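Local atomic coordinates of glycerate 2-kinase (Pyrococcus horikoshii, PDB entry 1X3L), a protein that catalyses the ATP-dependent phosphorylation of D-glycerate to 2-phosphoglycerate, using magnesium and accepting other nucleotides or pyrophosphate as phosphate donors. Residues A66-L71 and L88-V93; L157-K162 and E225-W230; G338-P343 and G372-A377. All coordinates share one frame; numbering follows the deposited sequence.

Contact 1: A66-L71 and L88-V93; sequences AIEDIL and LKRIKV
E68 reaches out from helix 60-70 and grips two consecutive backbone N-H groups of the loop that leads into strand 92-96. Its carboxylate works as a fork: E68 OE1 accepts from K89 N at 3.1 Å through its syn lone pair, and E68 OE2 accepts from R90 N at 2.7 Å, also on the syn side but 17° out of the carboxylate plane. With both oxygens engaged, the group is fixed in rotation. E68 CG, beside the backbone N (chi1 -66°), starts an extended chain that ends at the loop. The packing is close around this fork. L88 CB and CD2 approach E68 OE1, I91 CG1 lies 3.4 Å from E68 OE2, and I91 CD1 touches E68 CG at 3.7 Å; L88 and I91 also rest on A64 of the same helix. The solvent side is looser: the exposed, extended K89 chain brings NZ to D69 OD1 in a long salt bridge of 4.0 Å, while D69 OD2 is hydrogen-bonded to Y24. Helix 60-70 is thus pinned to the entry of an outermost strand of the parallel sheet, a helix-to-edge-strand contact of a Rossmann-like alpha/beta domain.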
loop_
_atom_site.group_PDB
_atom_site.type_symbol
_atom_site.label_atom_id
_atom_site.label_comp_id
_atom_site.label_asym_id
_atom_site.label_seq_id
_atom_site.Cartn_x
_atom_site.Cartn_y
_atom_site.Cartn_z
ATOM N N ALA A 66 14.260 4.074 10.845
ATOM C CA ALA A 66 15.183 3.163 10.172
ATOM C C ALA A 66 16.367 3.933 9.588
ATOM O O ALA A 66 17.520 3.504 9.695
ATOM C CB ALA A 66 14.453 2.397 9.065
ATOM N N ILE A 67 16.086 5.070 8.962
ATOM C CA ILE A 67 17.148 5.877 8.375
ATOM C C ILE A 67 18.114 6.386 9.447
ATOM O O ILE A 67 19.332 6.352 9.256
ATOM C CB ILE A 67 16.567 7.072 7.592
ATOM C CG1 ILE A 67 15.779 6.563 6.382
ATOM C CG2 ILE A 67 17.681 7.996 7.138
ATOM C CD1 ILE A 67 16.620 5.804 5.376
ATOM N N GLU A 68 17.576 6.852 10.572
ATOM C CA GLU A 68 18.416 7.354 11.661
ATOM C C GLU A 68 19.274 6.252 12.279
ATOM O O GLU A 68 20.336 6.530 12.830
ATOM C CB GLU A 68 17.572 7.982 12.777
ATOM C CG GLU A 68 16.820 9.239 12.401
ATOM C CD GLU A 68 16.271 9.958 13.621
ATOM O OE1 GLU A 68 15.627 9.303 14.470
ATOM O OE2 GLU A 68 16.480 11.181 13.733
ATOM N N ASP A 69 18.816 5.005 12.195
ATOM C CA ASP A 69 19.577 3.902 12.773
ATOM C C ASP A 69 20.766 3.480 11.920
ATOM O O ASP A 69 21.644 2.756 12.393
ATOM C CB ASP A 69 18.680 2.684 13.028
ATOM C CG ASP A 69 17.644 2.938 14.112
ATOM O OD1 ASP A 69 17.918 3.749 15.022
ATOM O OD2 ASP A 69 16.562 2.315 14.063
ATOM N N ILE A 70 20.805 3.926 10.669
ATOM C CA ILE A 70 21.916 3.563 9.797
ATOM C C ILE A 70 22.657 4.764 9.230
ATOM O O ILE A 70 23.684 4.605 8.574
ATOM C CB ILE A 70 21.443 2.681 8.621
ATOM C CG1 ILE A 70 20.466 3.460 7.736
ATOM C CG2 ILE A 70 20.794 1.418 9.160
ATOM C CD1 ILE A 70 19.971 2.673 6.533
ATOM N N LEU A 71 22.142 5.962 9.485
ATOM C CA LEU A 71 22.768 7.182 8.983
ATOM C C LEU A 71 22.570 8.358 9.932
ATOM O O LEU A 71 21.538 8.465 10.596
ATOM C CB LEU A 71 22.190 7.547 7.609
ATOM C CG LEU A 71 22.469 6.618 6.424
ATOM C CD1 LEU A 71 21.584 7.009 5.247
ATOM C CD2 LEU A 71 23.942 6.697 6.040
ATOM N N LEU A 88 11.580 10.926 17.581
ATOM C CA LEU A 88 12.784 10.627 16.811
ATOM C C LEU A 88 13.987 11.382 17.379
ATOM O O LEU A 88 13.832 12.356 18.113
ATOM C CB LEU A 88 12.576 10.997 15.339
ATOM C CG LEU A 88 11.543 10.146 14.590
ATOM C CD1 LEU A 88 11.289 10.724 13.208
ATOM C CD2 LEU A 88 12.044 8.709 14.487
ATOM N N LYS A 89 15.185 10.929 17.026
ATOM C CA LYS A 89 16.414 11.539 17.518
ATOM C C LYS A 89 16.745 12.908 16.938
ATOM O O LYS A 89 17.030 13.843 17.685
ATOM C CB LYS A 89 17.586 10.581 17.297
ATOM C CG LYS A 89 17.460 9.298 18.106
ATOM C CD LYS A 89 18.510 8.268 17.728
ATOM C CE LYS A 89 18.301 6.980 18.511
ATOM N NZ LYS A 89 19.242 5.905 18.103
ATOM N N ARG A 90 16.708 13.038 15.616
ATOM C CA ARG A 90 17.024 14.318 14.994
ATOM C C ARG A 90 15.978 14.777 13.988
ATOM O O ARG A 90 16.195 15.734 13.247
ATOM C CB ARG A 90 18.389 14.245 14.314
ATOM C CG ARG A 90 19.512 13.830 15.245
ATOM C CD ARG A 90 20.818 14.429 14.783
ATOM N NE ARG A 90 20.720 15.883 14.729
ATOM C CZ ARG A 90 21.688 16.688 14.305
ATOM N NH1 ARG A 90 22.842 16.179 13.893
ATOM N NH2 ARG A 90 21.501 18.004 14.292
ATOM N N ILE A 91 14.840 14.094 13.970
ATOM C CA ILE A 91 13.769 14.438 13.048
ATOM C C ILE A 91 12.546 14.926 13.814
ATOM O O ILE A 91 12.035 14.240 14.701
ATOM C CB ILE A 91 13.387 13.220 12.180
ATOM C CG1 ILE A 91 14.615 12.754 11.396
ATOM C CG2 ILE A 91 12.254 13.584 11.233
ATOM C CD1 ILE A 91 14.417 11.459 10.650
ATOM N N LYS A 92 12.088 16.124 13.464
ATOM C CA LYS A 92 10.932 16.723 14.113
ATOM C C LYS A 92 9.679 15.977 13.684
ATOM O O LYS A 92 9.535 15.620 12.513
ATOM C CB LYS A 92 10.825 18.198 13.720
ATOM C CG LYS A 92 9.661 18.943 14.353
ATOM C CD LYS A 92 9.564 20.360 13.794
ATOM C CE LYS A 92 8.472 21.168 14.482
ATOM N NZ LYS A 92 8.792 21.442 15.913
ATOM N N VAL A 93 8.774 15.746 14.629
ATOM C CA VAL A 93 7.539 15.036 14.330
ATOM C C VAL A 93 6.301 15.921 14.402
ATOM O O VAL A 93 6.106 16.666 15.365
ATOM C CB VAL A 93 7.338 13.839 15.284
ATOM C CG1 VAL A 93 5.983 13.189 15.024
ATOM C CG2 VAL A 93 8.459 12.825 15.091
#

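Contact 2: L157-K162 and E225-W230; sequences LKSGAK and ELYDIW
Two segments that have just left a helix meet here, nearest at S159 and Y227, whose CA atoms are 6.4 Å apart. The turn after helix 217-226 is a Schellman motif: D228, with positive phi, is its C-prime residue, and D228 N bonds back to E225 O while I229 N reaches L224 O. The facing segment leaves helix 146-158 at S159 and passes through G160, whose positive phi suits glycine, to K162 at the N-cap position of helix 163-171. Y227 makes the largest share of the contact. Its CG stands beside the backbone N (chi1 -69°), which sends the ring across to the linker between the two helices. G160 O sits over one ring face, 3.7 Å above the plane and offset toward the rim. A161 CB meets Y227 CE1 obliquely at a tight 3.2 Å, and the methyl is backed by I166 of helix 163-171. At the base of the ring S159 OG lies 3.7 Å from Y227 CB and also nears I229 CG2; this hydroxyl turns back to its own helix, bonding L155 O. I229 packs on L155 and L156 of helix 146-158. Replacing Y227 with an alanine would probably open a gap beside A161 and G160 and leave E165 without its hydroxyl mate. The exposed K162 side chain crosses the tyrosine at about a right angle and leads away, its CG no closer than 4.2 Å to Y227 OH. That phenol oxygen is hydrogen-bonded to E165 OE1, the same carboxylate oxygen that receives K162 N.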
loop_
_atom_site.group_PDB
_atom_site.type_symbol
_atom_site.label_atom_id
_atom_site.label_comp_id
_atom_site.label_asym_id
_atom_site.label_seq_id
_atom_site.Cartn_x
_atom_site.Cartn_y
_atom_site.Cartn_z
ATOM N N LEU A 157 -16.344 15.445 -5.961
ATOM C CA LEU A 157 -17.032 14.237 -5.523
ATOM C C LEU A 157 -18.539 14.392 -5.712
ATOM O O LEU A 157 -19.191 13.536 -6.309
ATOM C CB LEU A 157 -16.720 13.964 -4.052
ATOM C CG LEU A 157 -15.242 13.754 -3.717
ATOM C CD1 LEU A 157 -15.058 13.735 -2.212
ATOM C CD2 LEU A 157 -14.752 12.454 -4.339
ATOM N N LYS A 158 -19.087 15.491 -5.204
ATOM C CA LYS A 158 -20.515 15.762 -5.319
ATOM C C LYS A 158 -21.048 15.577 -6.735
ATOM O O LYS A 158 -22.183 15.140 -6.926
ATOM C CB LYS A 158 -20.825 17.189 -4.859
ATOM C CG LYS A 158 -21.219 17.326 -3.396
ATOM C CD LYS A 158 -21.688 18.747 -3.110
ATOM C CE LYS A 158 -22.223 18.896 -1.694
ATOM N NZ LYS A 158 -22.707 20.285 -1.439
ATOM N N SER A 159 -20.234 15.912 -7.730
ATOM C CA SER A 159 -20.659 15.792 -9.121
ATOM C C SER A 159 -20.228 14.476 -9.754
ATOM O O SER A 159 -20.353 14.290 -10.966
ATOM C CB SER A 159 -20.101 16.958 -9.938
ATOM O OG SER A 159 -18.685 16.931 -9.939
ATOM N N GLY A 160 -19.724 13.563 -8.931
ATOM C CA GLY A 160 -19.285 12.278 -9.442
ATOM C C GLY A 160 -18.177 12.425 -10.462
ATOM O O GLY A 160 -18.427 12.468 -11.667
ATOM N N ALA A 161 -16.943 12.505 -9.978
ATOM C CA ALA A 161 -15.791 12.648 -10.857
ATOM C C ALA A 161 -14.856 11.459 -10.696
ATOM O O ALA A 161 -14.660 10.962 -9.586
ATOM C CB ALA A 161 -15.055 13.937 -10.535
ATOM N N LYS A 162 -14.281 10.999 -11.803
ATOM C CA LYS A 162 -13.364 9.869 -11.752
ATOM C C LYS A 162 -12.175 10.233 -10.866
ATOM O O LYS A 162 -11.729 11.380 -10.853
ATOM C CB LYS A 162 -12.902 9.497 -13.165
ATOM C CG LYS A 162 -14.040 9.033 -14.072
ATOM C CD LYS A 162 -13.523 8.467 -15.389
ATOM C CE LYS A 162 -14.669 8.026 -16.296
ATOM N NZ LYS A 162 -14.189 7.372 -17.553
ATOM N N GLU A 225 -14.886 22.027 -15.995
ATOM C CA GLU A 225 -15.970 22.452 -16.871
ATOM C C GLU A 225 -16.864 21.266 -17.224
ATOM O O GLU A 225 -18.092 21.368 -17.185
ATOM C CB GLU A 225 -15.403 23.074 -18.154
ATOM C CG GLU A 225 -14.690 24.404 -17.937
ATOM C CD GLU A 225 -14.144 24.995 -19.226
ATOM O OE1 GLU A 225 -13.298 24.339 -19.872
ATOM O OE2 GLU A 225 -14.561 26.115 -19.594
ATOM N N LEU A 226 -16.240 20.141 -17.560
ATOM C CA LEU A 226 -16.970 18.932 -17.921
ATOM C C LEU A 226 -18.008 18.555 -16.869
ATOM O O LEU A 226 -19.062 18.009 -17.193
ATOM C CB LEU A 226 -15.999 17.764 -18.108
ATOM C CG LEU A 226 -16.654 16.423 -18.445
ATOM C CD1 LEU A 226 -17.362 16.528 -19.788
ATOM C CD2 LEU A 226 -15.602 15.324 -18.475
ATOM N N TYR A 227 -17.705 18.845 -15.609
ATOM C CA TYR A 227 -18.614 18.529 -14.516
ATOM C C TYR A 227 -19.337 19.766 -14.002
ATOM O O TYR A 227 -19.844 19.786 -12.880
ATOM C CB TYR A 227 -17.837 17.851 -13.388
ATOM C CG TYR A 227 -17.354 16.465 -13.757
ATOM C CD1 TYR A 227 -16.134 15.980 -13.289
ATOM C CD2 TYR A 227 -18.123 15.632 -14.572
ATOM C CE1 TYR A 227 -15.691 14.700 -13.626
ATOM C CE2 TYR A 227 -17.692 14.353 -14.912
ATOM C CZ TYR A 227 -16.477 13.895 -14.436
ATOM O OH TYR A 227 -16.049 12.633 -14.767
ATOM N N ASP A 228 -19.384 20.793 -14.845
ATOM C CA ASP A 228 -20.044 22.055 -14.526
ATOM C C ASP A 228 -19.796 22.590 -13.120
ATOM O O ASP A 228 -20.728 23.029 -12.444
ATOM C CB ASP A 228 -21.551 21.930 -14.765
ATOM C CG ASP A 228 -21.896 21.802 -16.237
ATOM O OD1 ASP A 228 -21.582 22.736 -17.008
ATOM O OD2 ASP A 228 -22.478 20.766 -16.625
ATOM N N ILE A 229 -18.542 22.557 -12.680
ATOM C CA ILE A 229 -18.193 23.075 -11.363
ATOM C C ILE A 229 -17.111 24.138 -11.500
ATOM O O ILE A 229 -16.645 24.695 -10.507
ATOM C CB ILE A 229 -17.686 21.963 -10.417
ATOM C CG1 ILE A 229 -16.545 21.191 -11.079
ATOM C CG2 ILE A 229 -18.834 21.035 -10.042
ATOM C CD1 ILE A 229 -15.931 20.140 -10.182
ATOM N N TRP A 230 -16.723 24.416 -12.742
ATOM C CA TRP A 230 -15.698 25.413 -13.031
ATOM C C TRP A 230 -16.071 26.765 -12.435
ATOM O O TRP A 230 -15.217 27.476 -11.904
ATOM C CB TRP A 230 -15.505 25.543 -14.547
ATOM C CG TRP A 230 -14.606 26.677 -14.963
ATOM C CD1 TRP A 230 -14.973 27.810 -15.632
ATOM C CD2 TRP A 230 -13.196 26.791 -14.727
ATOM N NE1 TRP A 230 -13.882 28.623 -15.827
ATOM C CE2 TRP A 230 -12.777 28.022 -15.281
ATOM C CE3 TRP A 230 -12.245 25.974 -14.100
ATOM C CZ2 TRP A 230 -11.447 28.457 -15.228
ATOM C CZ3 TRP A 230 -10.921 26.407 -14.047
ATOM C CH2 TRP A 230 -10.537 27.638 -14.609
#

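Contact 3: G338-P343 and G372-A377; sequences GGKGGP and GPTDAA
G341 O points at the turn formed by G372 and P373, a central point of touch between the two loops. The carbonyl oxygen of G341 receives a CA-H...O contact from G372 CA at 3.5 Å, nearly straight with 163° at the hydrogen, and P373 CD approaches the same oxygen at 3.3 Å. T374 CG2 is a third carbon neighbour, 3.7 Å from G341 O. Next to this, G342 CA and G372 CA lie only 3.8 Å apart, a spacing that depends on both being glycine: a CB on G372 would run into G341 O and G342 CA, and one on G342 would clash with G372 N. P343 CD closes this end against G372 N. At the other end K340 comes alongside T374. Its CG is anti to the backbone N (chi1 -158°), and the extended chain bends only at its last torsion, which brings K340 NZ to 3.5 Å from T374 CB. K340 NZ donates to a water at 2.8 Å, and D375 N donates to the same water at 2.9 Å. In the second shell, T374 forms an ST turn, OG1 accepting from A376 N, and its hydroxyl is also bonded to D371 O; P373 centres an inverse gamma turn. N404 holds K340 N, and the aromatic ring of Y406 makes a cation-pi contact with K340, while Y406 also touches T374 and A376. These are loops of the MOFRL region, one leading through G342 as N-cap into helix 343-351, the other into strand 378-382. With one CA-H...O contact, glycine backbone and one water bridge linking them, the loops are joined by close shape fit more than by direct strong polar bonds.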
loop_
_atom_site.group_PDB
_atom_site.type_symbol
_atom_site.label_atom_id
_atom_site.label_comp_id
_atom_site.label_asym_id
_atom_site.label_seq_id
_atom_site.Cartn_x
_atom_site.Cartn_y
_atom_site.Cartn_z
ATOM N N GLY A 338 -26.191 -8.645 5.566
ATOM C CA GLY A 338 -25.115 -9.619 5.581
ATOM C C GLY A 338 -24.720 -10.010 6.992
ATOM O O GLY A 338 -25.188 -9.411 7.964
ATOM N N GLY A 339 -23.859 -11.017 7.104
ATOM C CA GLY A 339 -23.410 -11.475 8.407
ATOM C C GLY A 339 -22.027 -10.954 8.751
ATOM O O GLY A 339 -21.613 -9.911 8.252
ATOM N N LYS A 340 -21.311 -11.683 9.600
ATOM C CA LYS A 340 -19.968 -11.287 10.017
ATOM C C LYS A 340 -18.948 -11.975 9.108
ATOM O O LYS A 340 -19.061 -13.171 8.840
ATOM C CB LYS A 340 -19.741 -11.703 11.476
ATOM C CG LYS A 340 -18.642 -10.936 12.208
ATOM C CD LYS A 340 -18.507 -11.430 13.650
ATOM C CE LYS A 340 -17.737 -10.445 14.527
ATOM N NZ LYS A 340 -16.373 -10.144 14.012
ATOM N N GLY A 341 -17.958 -11.223 8.634
ATOM C CA GLY A 341 -16.957 -11.806 7.756
ATOM C C GLY A 341 -16.229 -10.781 6.910
ATOM O O GLY A 341 -16.306 -9.586 7.182
ATOM N N GLY A 342 -15.519 -11.256 5.885
ATOM C CA GLY A 342 -14.767 -10.376 5.005
ATOM C C GLY A 342 -14.253 -11.103 3.768
ATOM O O GLY A 342 -14.437 -12.313 3.653
ATOM N N PRO A 343 -13.575 -10.401 2.840
ATOM C CA PRO A 343 -13.043 -11.001 1.606
ATOM C C PRO A 343 -12.190 -12.259 1.796
ATOM O O PRO A 343 -12.552 -13.338 1.330
ATOM C CB PRO A 343 -12.243 -9.859 0.979
ATOM C CG PRO A 343 -12.932 -8.619 1.496
ATOM C CD PRO A 343 -13.186 -8.983 2.941
ATOM N N GLY A 372 -12.704 -7.253 6.412
ATOM C CA GLY A 372 -14.110 -6.953 6.617
ATOM C C GLY A 372 -14.235 -6.229 7.950
ATOM O O GLY A 372 -13.226 -5.764 8.486
ATOM N N PRO A 373 -15.448 -6.104 8.510
ATOM C CA PRO A 373 -15.638 -5.422 9.796
ATOM C C PRO A 373 -15.384 -6.383 10.962
ATOM O O PRO A 373 -16.243 -6.565 11.826
ATOM C CB PRO A 373 -17.093 -4.981 9.730
ATOM C CG PRO A 373 -17.730 -6.154 9.030
ATOM C CD PRO A 373 -16.749 -6.448 7.904
ATOM N N THR A 374 -14.211 -7.010 10.970
ATOM C CA THR A 374 -13.862 -7.952 12.028
ATOM C C THR A 374 -12.419 -7.744 12.453
ATOM O O THR A 374 -11.685 -6.980 11.831
ATOM C CB THR A 374 -14.001 -9.413 11.562
ATOM O OG1 THR A 374 -12.850 -9.775 10.787
ATOM C CG2 THR A 374 -15.259 -9.585 10.710
ATOM N N ASP A 375 -12.016 -8.444 13.507
ATOM C CA ASP A 375 -10.656 -8.341 14.018
ATOM C C ASP A 375 -9.715 -9.401 13.446
ATOM O O ASP A 375 -8.524 -9.431 13.782
ATOM C CB ASP A 375 -10.672 -8.414 15.543
ATOM C CG ASP A 375 -11.262 -7.164 16.169
ATOM O OD1 ASP A 375 -10.792 -6.055 15.828
ATOM O OD2 ASP A 375 -12.191 -7.281 16.993
ATOM N N ALA A 376 -10.255 -10.271 12.595
ATOM C CA ALA A 376 -9.455 -11.316 11.952
ATOM C C ALA A 376 -8.817 -10.742 10.694
ATOM O O ALA A 376 -9.384 -9.854 10.054
ATOM C CB ALA A 376 -10.333 -12.503 11.582
ATOM N N ALA A 377 -7.639 -11.245 10.336
ATOM C CA ALA A 377 -6.959 -10.779 9.136
ATOM C C ALA A 377 -7.376 -11.623 7.930
ATOM O O ALA A 377 -7.169 -11.231 6.780
ATOM C CB ALA A 377 -5.455 -10.847 9.326
HETATM O O HOH W 1 -13.882 -9.834 15.209
#

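How the contacts relate
Contacts 1 and 2 are surface contacts of the DUF4147 region, their centres 42 Å apart; contact 3 is partly buried and belongs to the MOFRL region, its nearest atoms about 24 Å from contact 1 and about 22 Å from contact 2. None shares a helix or strand with another. Contact 1 fastens a helix to the loop entering a sheet-edge strand, and uses a carboxylate on backbone N-H groups. Contact 2 joins segments following two helices and relies on an aromatic ring, its polar end tied to a neighbouring helix. Contact 3 brings together two loops, where glycines allow backbone to meet backbone and a water bridges the polar groups.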